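Local structure of VC0179-like protein (Escherichia coli, 4XJ6) at residues 18-23 / 117-122; 273-278 / 303-308. The protein probably joins GTP and ATP into cyclic GMP-AMP, as a bacterial homologue of cyclic GMP-AMP synthase with a magnesium-dependent nucleotidyltransferase fold. All blocks are in the same frame, centred on the assembly; numbering follows the deposited sequence.

In the fold
Both contacts involve helix 274-289 of the C-terminal domain: contact 1 packs against its side, contact 2 includes its first turn. Their centres are about 17 Å apart, and along the chain contact 1 closes before contact 2 opens. In contact 1 the end of helix 16-20 meets the loop between strands 106-110 and 128-138 of the nucleotidyltransferase sheet; Phe281 and Ala284 of helix 274-289 touch Leu20 there. Contact 2 packs the first turn of the same helix on helix 297-310. The two touch directly where Thr117 CG2 lies 4.0 Å from Arg276 CG. The shared helix thus links helix 16-20, the loop bordering the nucleotide site and the helical C-terminal domain.

Contact 1: 18-23 / 117-122; sequences SKLKLS and TLNRPF
Arg120 reaches from the loop between strands 106-110 and 128-138 of the nucleotidyltransferase fold to the carboxy-terminal end of helix 16-20, where its guanidinium bonds to carbonyls of the last turn, those of Ser18 and Lys19. Arg120 NH1 donates to both, to Ser18 O at 2.7 Å and to Lys19 O at 2.9 Å. Both oxygens lie in the guanidinium plane, but their own carbonyls are turned differently: NH1 is tilted 18° from the plane of the Ser18 carbonyl, whereas it stands above that of Lys19, well off a lone pair. The side chain leaves with CG anti to the carbonyl carbon (chi1 -70°) and runs extended to NE, which carries the positive group past Lys19 O to the helix end, a setting that probably suits its charge. Lys21 O and Leu22 CA lie over one guanidinium face, and a salt bridge from NH2 to Glu26 ties the group to helix 24-57.

At the backbone, Arg120 N donates to Leu20 O (2.9 Å) in the carbonyl plane, on a lone pair. Leu20 itself lies against the amide of Asn119: its CB is 3.5 Å from Asn119 OD1, while CD1 and CD2 both contact the ND2 end of the amide. That amide is fixed from beyond, since ND2 donates to Arg280 O. Leu22 CD1 touches both Leu118 O and Arg120 CG, and Leu22 CD2 meets Leu118 CD2 at 4.1 Å.

The Leu118 side chain also touches a bound 3'-deoxy-GTP, so the loop that holds helix 16-20 borders the nucleotide site as well. Leu118 O accepts from Arg280 NH1 and from a bridging water, 2.8 Å from Leu118 O, which in turn accepts from Leu22 N at 3.0 Å.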
ATOM      1  N   SER A  18      -6.287  -5.123  19.469  1.00 27.39           N
ATOM      2  CA  SER A  18      -5.030  -5.669  19.954  1.00 27.78           C
ATOM      3  C   SER A  18      -4.525  -6.783  19.047  1.00 27.11           C
ATOM      4  O   SER A  18      -3.317  -6.969  18.890  1.00 29.21           O
ATOM      5  CB  SER A  18      -5.198  -6.182  21.380  1.00 33.17           C
ATOM      6  OG  SER A  18      -5.602  -5.133  22.241  1.00 41.63           O
ATOM      7  N   LYS A  19      -5.456  -7.525  18.457  1.00 24.42           N
ATOM      8  CA  LYS A  19      -5.110  -8.589  17.524  1.00 20.00           C
ATOM      9  C   LYS A  19      -4.654  -8.013  16.191  1.00 19.03           C
ATOM     10  O   LYS A  19      -3.891  -8.643  15.463  1.00 31.06           O
ATOM     11  CB  LYS A  19      -6.302  -9.525  17.306  1.00 25.76           C
ATOM     12  CG  LYS A  19      -6.820 -10.193  18.565  1.00 25.90           C
ATOM     13  CD  LYS A  19      -5.758 -11.064  19.207  1.00 22.57           C
ATOM     14  CE  LYS A  19      -6.304 -11.763  20.436  1.00 23.90           C
ATOM     15  NZ  LYS A  19      -5.300 -12.674  21.045  1.00 28.94           N
ATOM     16  N   LEU A  20      -5.130  -6.813  15.876  1.00 20.32           N
ATOM     17  CA  LEU A  20      -4.832  -6.187  14.594  1.00 24.46           C
ATOM     18  C   LEU A  20      -3.571  -5.329  14.644  1.00 27.58           C
ATOM     19  O   LEU A  20      -2.703  -5.441  13.777  1.00 27.47           O
ATOM     20  CB  LEU A  20      -6.011  -5.331  14.128  1.00 17.18           C
ATOM     21  CG  LEU A  20      -7.297  -6.061  13.742  1.00 28.50           C
ATOM     22  CD1 LEU A  20      -8.368  -5.071  13.281  1.00 17.11           C
ATOM     23  CD2 LEU A  20      -7.023  -7.124  12.677  1.00 24.85           C
ATOM     24  N   LYS A  21      -3.474  -4.469  15.652  1.00 29.56           N
ATOM     25  CA  LYS A  21      -2.382  -3.509  15.714  1.00 26.75           C
ATOM     26  C   LYS A  21      -1.057  -4.156  16.101  1.00 26.50           C
ATOM     27  O   LYS A  21      -0.997  -5.017  16.979  1.00 25.85           O
ATOM     28  CB  LYS A  21      -2.715  -2.390  16.694  1.00 31.79           C
ATOM     29  CG  LYS A  21      -1.927  -1.121  16.438  1.00 38.37           C
ATOM     30  CD  LYS A  21      -2.357  -0.001  17.362  1.00 44.70           C
ATOM     31  CE  LYS A  21      -1.947   1.346  16.789  1.00 48.81           C
ATOM     32  NZ  LYS A  21      -0.504   1.376  16.408  1.00 48.66           N
ATOM     33  N   LEU A  22       0.007  -3.718  15.437  1.00 24.93           N
ATOM     34  CA  LEU A  22       1.355  -4.207  15.698  1.00 26.25           C
ATOM     35  C   LEU A  22       1.918  -3.617  16.986  1.00 28.67           C
ATOM     36  O   LEU A  22       1.596  -2.488  17.354  1.00 25.13           O
ATOM     37  CB  LEU A  22       2.287  -3.868  14.528  1.00 24.50           C
ATOM     38  CG  LEU A  22       2.282  -4.735  13.266  1.00 25.65           C
ATOM     39  CD1 LEU A  22       0.932  -4.748  12.565  1.00 26.35           C
ATOM     40  CD2 LEU A  22       3.360  -4.251  12.313  1.00 26.64           C
ATOM     41  N   SER A  23       2.761  -4.382  17.670  1.00 24.29           N
ATOM     42  CA  SER A  23       3.477  -3.858  18.825  1.00 29.75           C
ATOM     43  C   SER A  23       4.685  -3.062  18.344  1.00 32.48           C
ATOM     44  O   SER A  23       5.004  -3.069  17.153  1.00 29.26           O
ATOM     45  CB  SER A  23       3.914  -4.987  19.755  1.00 28.27           C
ATOM     46  OG  SER A  23       4.850  -5.836  19.117  1.00 37.13           O
ATOM     47  N   THR A 117      -2.705   2.232  10.090  1.00 24.84           N
ATOM     48  CA  THR A 117      -3.868   1.362   9.922  1.00 24.81           C
ATOM     49  C   THR A 117      -3.439  -0.026   9.446  1.00 25.17           C
ATOM     50  O   THR A 117      -4.250  -0.800   8.936  1.00 19.86           O
ATOM     51  CB  THR A 117      -4.897   1.948   8.925  1.00 21.95           C
ATOM     52  OG1 THR A 117      -4.232   2.331   7.717  1.00 20.19           O
ATOM     53  CG2 THR A 117      -5.604   3.163   9.516  1.00 18.98           C
ATOM     54  N   LEU A 118      -2.157  -0.332   9.622  1.00 25.43           N
ATOM     55  CA  LEU A 118      -1.612  -1.617   9.208  1.00 25.34           C
ATOM     56  C   LEU A 118      -2.054  -2.731  10.146  1.00 24.50           C
ATOM     57  O   LEU A 118      -1.773  -2.693  11.343  1.00 24.14           O
ATOM     58  CB  LEU A 118      -0.086  -1.557   9.150  1.00 28.75           C
ATOM     59  CG  LEU A 118       0.589  -2.871   8.754  1.00 30.54           C
ATOM     60  CD1 LEU A 118       0.115  -3.311   7.379  1.00 29.79           C
ATOM     61  CD2 LEU A 118       2.089  -2.712   8.778  1.00 33.54           C
ATOM     62  N   ASN A 119      -2.749  -3.721   9.597  1.00 22.64           N
ATOM     63  CA  ASN A 119      -3.205  -4.859  10.384  1.00 20.79           C
ATOM     64  C   ASN A 119      -2.275  -6.058  10.257  1.00 23.50           C
ATOM     65  O   ASN A 119      -1.583  -6.218   9.251  1.00 20.71           O
ATOM     66  CB  ASN A 119      -4.620  -5.272   9.968  1.00 18.32           C
ATOM     67  CG  ASN A 119      -5.674  -4.266  10.387  1.00 22.41           C
ATOM     68  OD1 ASN A 119      -5.448  -3.438  11.269  1.00 24.53           O
ATOM     69  ND2 ASN A 119      -6.844  -4.341   9.761  1.00 20.62           N
ATOM     70  N   ARG A 120      -2.260  -6.897  11.288  1.00 25.30           N
ATOM     71  CA  ARG A 120      -1.600  -8.191  11.204  1.00 26.91           C
ATOM     72  C   ARG A 120      -2.321  -9.046  10.168  1.00 26.51           C
ATOM     73  O   ARG A 120      -3.537  -8.941  10.014  1.00 23.51           O
ATOM     74  CB  ARG A 120      -1.589  -8.902  12.560  1.00 26.89           C
ATOM     75  CG  ARG A 120      -0.690  -8.277  13.616  1.00 29.40           C
ATOM     76  CD  ARG A 120      -0.566  -9.205  14.818  1.00 35.54           C
ATOM     77  NE  ARG A 120       0.232  -8.638  15.901  1.00 43.60           N
ATOM     78  CZ  ARG A 120      -0.281  -8.021  16.962  1.00 45.67           C
ATOM     79  NH1 ARG A 120      -1.595  -7.885  17.086  1.00 43.76           N
ATOM     80  NH2 ARG A 120       0.521  -7.537  17.902  1.00 44.88           N
ATOM     81  N   PRO A 121      -1.573  -9.892   9.447  1.00 29.43           N
ATOM     82  CA  PRO A 121      -2.201 -10.783   8.469  1.00 26.84           C
ATOM     83  C   PRO A 121      -2.938 -11.931   9.157  1.00 30.58           C
ATOM     84  O   PRO A 121      -2.648 -12.250  10.312  1.00 28.02           O
ATOM     85  CB  PRO A 121      -1.014 -11.289   7.648  1.00 24.85           C
ATOM     86  CG  PRO A 121       0.119 -11.261   8.602  1.00 26.15           C
ATOM     87  CD  PRO A 121      -0.111 -10.060   9.481  1.00 28.04           C
ATOM     88  N   PHE A 122      -3.887 -12.538   8.452  1.00 28.31           N
ATOM     89  CA  PHE A 122      -4.776 -13.524   9.059  1.00 28.04           C
ATOM     90  C   PHE A 122      -4.616 -14.906   8.438  1.00 27.84           C
ATOM     91  O   PHE A 122      -4.157 -15.835   9.098  1.00 32.61           O
ATOM     92  CB  PHE A 122      -6.232 -13.059   8.944  1.00 29.05           C
ATOM     93  CG  PHE A 122      -7.227 -14.021   9.523  1.00 28.85           C
ATOM     94  CD1 PHE A 122      -7.091 -14.483  10.822  1.00 30.04           C
ATOM     95  CD2 PHE A 122      -8.309 -14.453   8.771  1.00 30.92           C
ATOM     96  CE1 PHE A 122      -8.011 -15.372  11.356  1.00 30.24           C
ATOM     97  CE2 PHE A 122      -9.230 -15.339   9.303  1.00 30.28           C
ATOM     98  CZ  PHE A 122      -9.079 -15.797  10.597  1.00 29.44           C
TER
HETATM   99  O   HOH W   1      -0.404  -1.447  13.485  1.00 23.33           O

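Contact 2: 273-278 / 303-308; sequences GHLRSV and AVVNIL
In the helical C-terminal domain of this cyclic GMP-AMP synthase homologue, the first turn of helix 274-289 packs on the later part of helix 297-310. The two short axes come no closer than 10.7 Å and their directions differ by 132°, so the helices run roughly against each other at a marked slant. At that separation the backbones stay well apart, and the space is bridged by branched aliphatic side chains meeting through their methyl groups.

Leu275 is the centre of the contact. With CG anti to the backbone N (chi1 177°), its isobutyl end is carried across to the opposing helix, where CD1 sits among three partners: Val304 CG1 and Val305 CG1, each 3.7 Å from Leu275 CD1, and Leu308 CD1. Its second methyl also bears on Val305, whose CG1 therefore faces the fork of the leucine. The Leu275 and Val304 side chains lie alongside each other, pointing opposite ways, while Leu275 lies slantwise against Val305.

One turn further on, Val278 points at the other helix and applies a single methyl. Its CG2 lies 3.8 Å from Val304 CG1 and 4.0 Å from Leu308 CD1, so two of the methyls that touch Leu275 also receive the valine. Val304 places CG1 there by holding it anti to its own backbone N, with chi1 166°.

Neighbouring helices add to this buried apolar layer: Trp263 of helix 257-271 touches Val305, and Ile325 of helix 318-335 touches Val278. At its margin His274 joins in through carbon, its polar end being engaged by a hydrogen bond from ring to ring between NE2 and His313 NE2. The ring carbon next to that nitrogen, His274 CD2, approaches Leu308 CD1 at 4.3 Å.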
ATOM      1  N   GLY A 273     -11.082   9.759  16.447  1.00 36.94           N
ATOM      2  CA  GLY A 273     -10.075   8.714  16.472  1.00 38.96           C
ATOM      3  C   GLY A 273     -10.610   7.328  16.163  1.00 36.83           C
ATOM      4  O   GLY A 273      -9.850   6.440  15.778  1.00 42.82           O
ATOM      5  N   HIS A 274     -11.918   7.143  16.321  1.00 29.88           N
ATOM      6  CA  HIS A 274     -12.543   5.842  16.094  1.00 29.56           C
ATOM      7  C   HIS A 274     -12.557   5.467  14.614  1.00 27.23           C
ATOM      8  O   HIS A 274     -12.871   4.331  14.258  1.00 26.80           O
ATOM      9  CB  HIS A 274     -13.972   5.827  16.647  1.00 24.80           C
ATOM     10  CG  HIS A 274     -14.868   6.860  16.036  1.00 25.38           C
ATOM     11  ND1 HIS A 274     -14.925   8.160  16.493  1.00 33.94           N
ATOM     12  CD2 HIS A 274     -15.745   6.786  15.006  1.00 25.13           C
ATOM     13  CE1 HIS A 274     -15.796   8.841  15.771  1.00 32.64           C
ATOM     14  NE2 HIS A 274     -16.308   8.032  14.862  1.00 35.77           N
ATOM     15  N   LEU A 275     -12.219   6.427  13.757  1.00 23.25           N
ATOM     16  CA  LEU A 275     -12.167   6.193  12.318  1.00 24.87           C
ATOM     17  C   LEU A 275     -11.099   5.166  11.960  1.00 21.54           C
ATOM     18  O   LEU A 275     -11.315   4.309  11.104  1.00 25.91           O
ATOM     19  CB  LEU A 275     -11.900   7.494  11.566  1.00 26.41           C
ATOM     20  CG  LEU A 275     -11.749   7.337  10.053  1.00 25.65           C
ATOM     21  CD1 LEU A 275     -13.036   6.795   9.455  1.00 22.35           C
ATOM     22  CD2 LEU A 275     -11.362   8.653   9.403  1.00 25.84           C
ATOM     23  N   ARG A 276      -9.943   5.263  12.606  1.00 21.60           N
ATOM     24  CA  ARG A 276      -8.874   4.299  12.380  1.00 27.66           C
ATOM     25  C   ARG A 276      -9.300   2.913  12.838  1.00 26.60           C
ATOM     26  O   ARG A 276      -8.993   1.915  12.186  1.00 28.59           O
ATOM     27  CB  ARG A 276      -7.594   4.724  13.101  1.00 25.75           C
ATOM     28  CG  ARG A 276      -6.778   5.760  12.345  1.00 28.65           C
ATOM     29  CD  ARG A 276      -5.423   5.988  12.996  1.00 28.67           C
ATOM     30  NE  ARG A 276      -4.661   7.033  12.315  1.00 33.45           N
ATOM     31  CZ  ARG A 276      -4.691   8.317  12.655  1.00 34.89           C
ATOM     32  NH1 ARG A 276      -5.445   8.718  13.669  1.00 35.91           N
ATOM     33  NH2 ARG A 276      -3.970   9.202  11.982  1.00 37.02           N
ATOM     34  N   SER A 277     -10.017   2.862  13.958  1.00 32.12           N
ATOM     35  CA  SER A 277     -10.500   1.599  14.501  1.00 25.37           C
ATOM     36  C   SER A 277     -11.463   0.914  13.534  1.00 22.06           C
ATOM     37  O   SER A 277     -11.280  -0.252  13.194  1.00 20.05           O
ATOM     38  CB  SER A 277     -11.183   1.818  15.857  1.00 23.81           C
ATOM     39  OG  SER A 277     -10.291   2.367  16.816  1.00 26.64           O
ATOM     40  N   VAL A 278     -12.478   1.648  13.083  1.00 20.78           N
ATOM     41  CA  VAL A 278     -13.485   1.080  12.189  1.00 30.06           C
ATOM     42  C   VAL A 278     -12.914   0.775  10.802  1.00 25.26           C
ATOM     43  O   VAL A 278     -13.425  -0.093  10.095  1.00 23.69           O
ATOM     44  CB  VAL A 278     -14.707   2.016  12.039  1.00 30.92           C
ATOM     45  CG1 VAL A 278     -15.370   2.248  13.388  1.00 32.04           C
ATOM     46  CG2 VAL A 278     -14.298   3.333  11.423  1.00 33.08           C
ATOM     47  N   ALA A 303     -15.156   4.920   1.621  1.00 19.63           N
ATOM     48  CA  ALA A 303     -16.564   4.611   1.835  1.00 21.67           C
ATOM     49  C   ALA A 303     -16.953   4.858   3.289  1.00 25.27           C
ATOM     50  O   ALA A 303     -18.031   5.378   3.571  1.00 27.32           O
ATOM     51  CB  ALA A 303     -16.862   3.175   1.444  1.00 20.58           C
ATOM     52  N   VAL A 304     -16.061   4.495   4.206  1.00 26.65           N
ATOM     53  CA  VAL A 304     -16.330   4.617   5.636  1.00 24.89           C
ATOM     54  C   VAL A 304     -16.418   6.079   6.067  1.00 25.08           C
ATOM     55  O   VAL A 304     -17.332   6.457   6.803  1.00 25.36           O
ATOM     56  CB  VAL A 304     -15.254   3.893   6.472  1.00 25.34           C
ATOM     57  CG1 VAL A 304     -15.328   4.305   7.938  1.00 19.37           C
ATOM     58  CG2 VAL A 304     -15.401   2.381   6.327  1.00 23.02           C
ATOM     59  N   VAL A 305     -15.479   6.902   5.607  1.00 23.91           N
ATOM     60  CA  VAL A 305     -15.489   8.312   5.978  1.00 27.80           C
ATOM     61  C   VAL A 305     -16.692   9.016   5.355  1.00 30.66           C
ATOM     62  O   VAL A 305     -17.207   9.975   5.922  1.00 36.12           O
ATOM     63  CB  VAL A 305     -14.193   9.047   5.556  1.00 31.51           C
ATOM     64  CG1 VAL A 305     -12.961   8.291   6.023  1.00 29.79           C
ATOM     65  CG2 VAL A 305     -14.151   9.257   4.060  1.00 37.67           C
ATOM     66  N   ASN A 306     -17.144   8.530   4.199  1.00 27.73           N
ATOM     67  CA  ASN A 306     -18.301   9.110   3.531  1.00 26.35           C
ATOM     68  C   ASN A 306     -19.558   8.847   4.347  1.00 27.43           C
ATOM     69  O   ASN A 306     -20.428   9.710   4.473  1.00 27.58           O
ATOM     70  CB  ASN A 306     -18.453   8.551   2.113  1.00 26.98           C
ATOM     71  CG  ASN A 306     -17.467   9.168   1.135  1.00 29.09           C
ATOM     72  OD1 ASN A 306     -16.831  10.177   1.435  1.00 28.41           O
ATOM     73  ND2 ASN A 306     -17.341   8.566  -0.044  1.00 28.40           N
ATOM     74  N   ILE A 307     -19.635   7.646   4.909  1.00 26.30           N
ATOM     75  CA  ILE A 307     -20.734   7.270   5.785  1.00 26.46           C
ATOM     76  C   ILE A 307     -20.676   8.045   7.095  1.00 30.20           C
ATOM     77  O   ILE A 307     -21.665   8.643   7.520  1.00 32.33           O
ATOM     78  CB  ILE A 307     -20.714   5.762   6.090  1.00 22.04           C
ATOM     79  CG1 ILE A 307     -20.948   4.955   4.813  1.00 22.58           C
ATOM     80  CG2 ILE A 307     -21.765   5.418   7.126  1.00 25.01           C
ATOM     81  CD1 ILE A 307     -20.772   3.459   4.989  1.00 20.51           C
ATOM     82  N   LEU A 308     -19.507   8.035   7.727  1.00 23.51           N
ATOM     83  CA  LEU A 308     -19.340   8.658   9.035  1.00 24.90           C
ATOM     84  C   LEU A 308     -19.414  10.181   8.969  1.00 25.92           C
ATOM     85  O   LEU A 308     -19.648  10.837   9.981  1.00 27.72           O
ATOM     86  CB  LEU A 308     -18.014   8.223   9.664  1.00 23.50           C
ATOM     87  CG  LEU A 308     -17.918   6.739  10.026  1.00 31.61           C
ATOM     88  CD1 LEU A 308     -16.660   6.463  10.829  1.00 32.35           C
ATOM     89  CD2 LEU A 308     -19.154   6.295  10.793  1.00 31.19           C
TER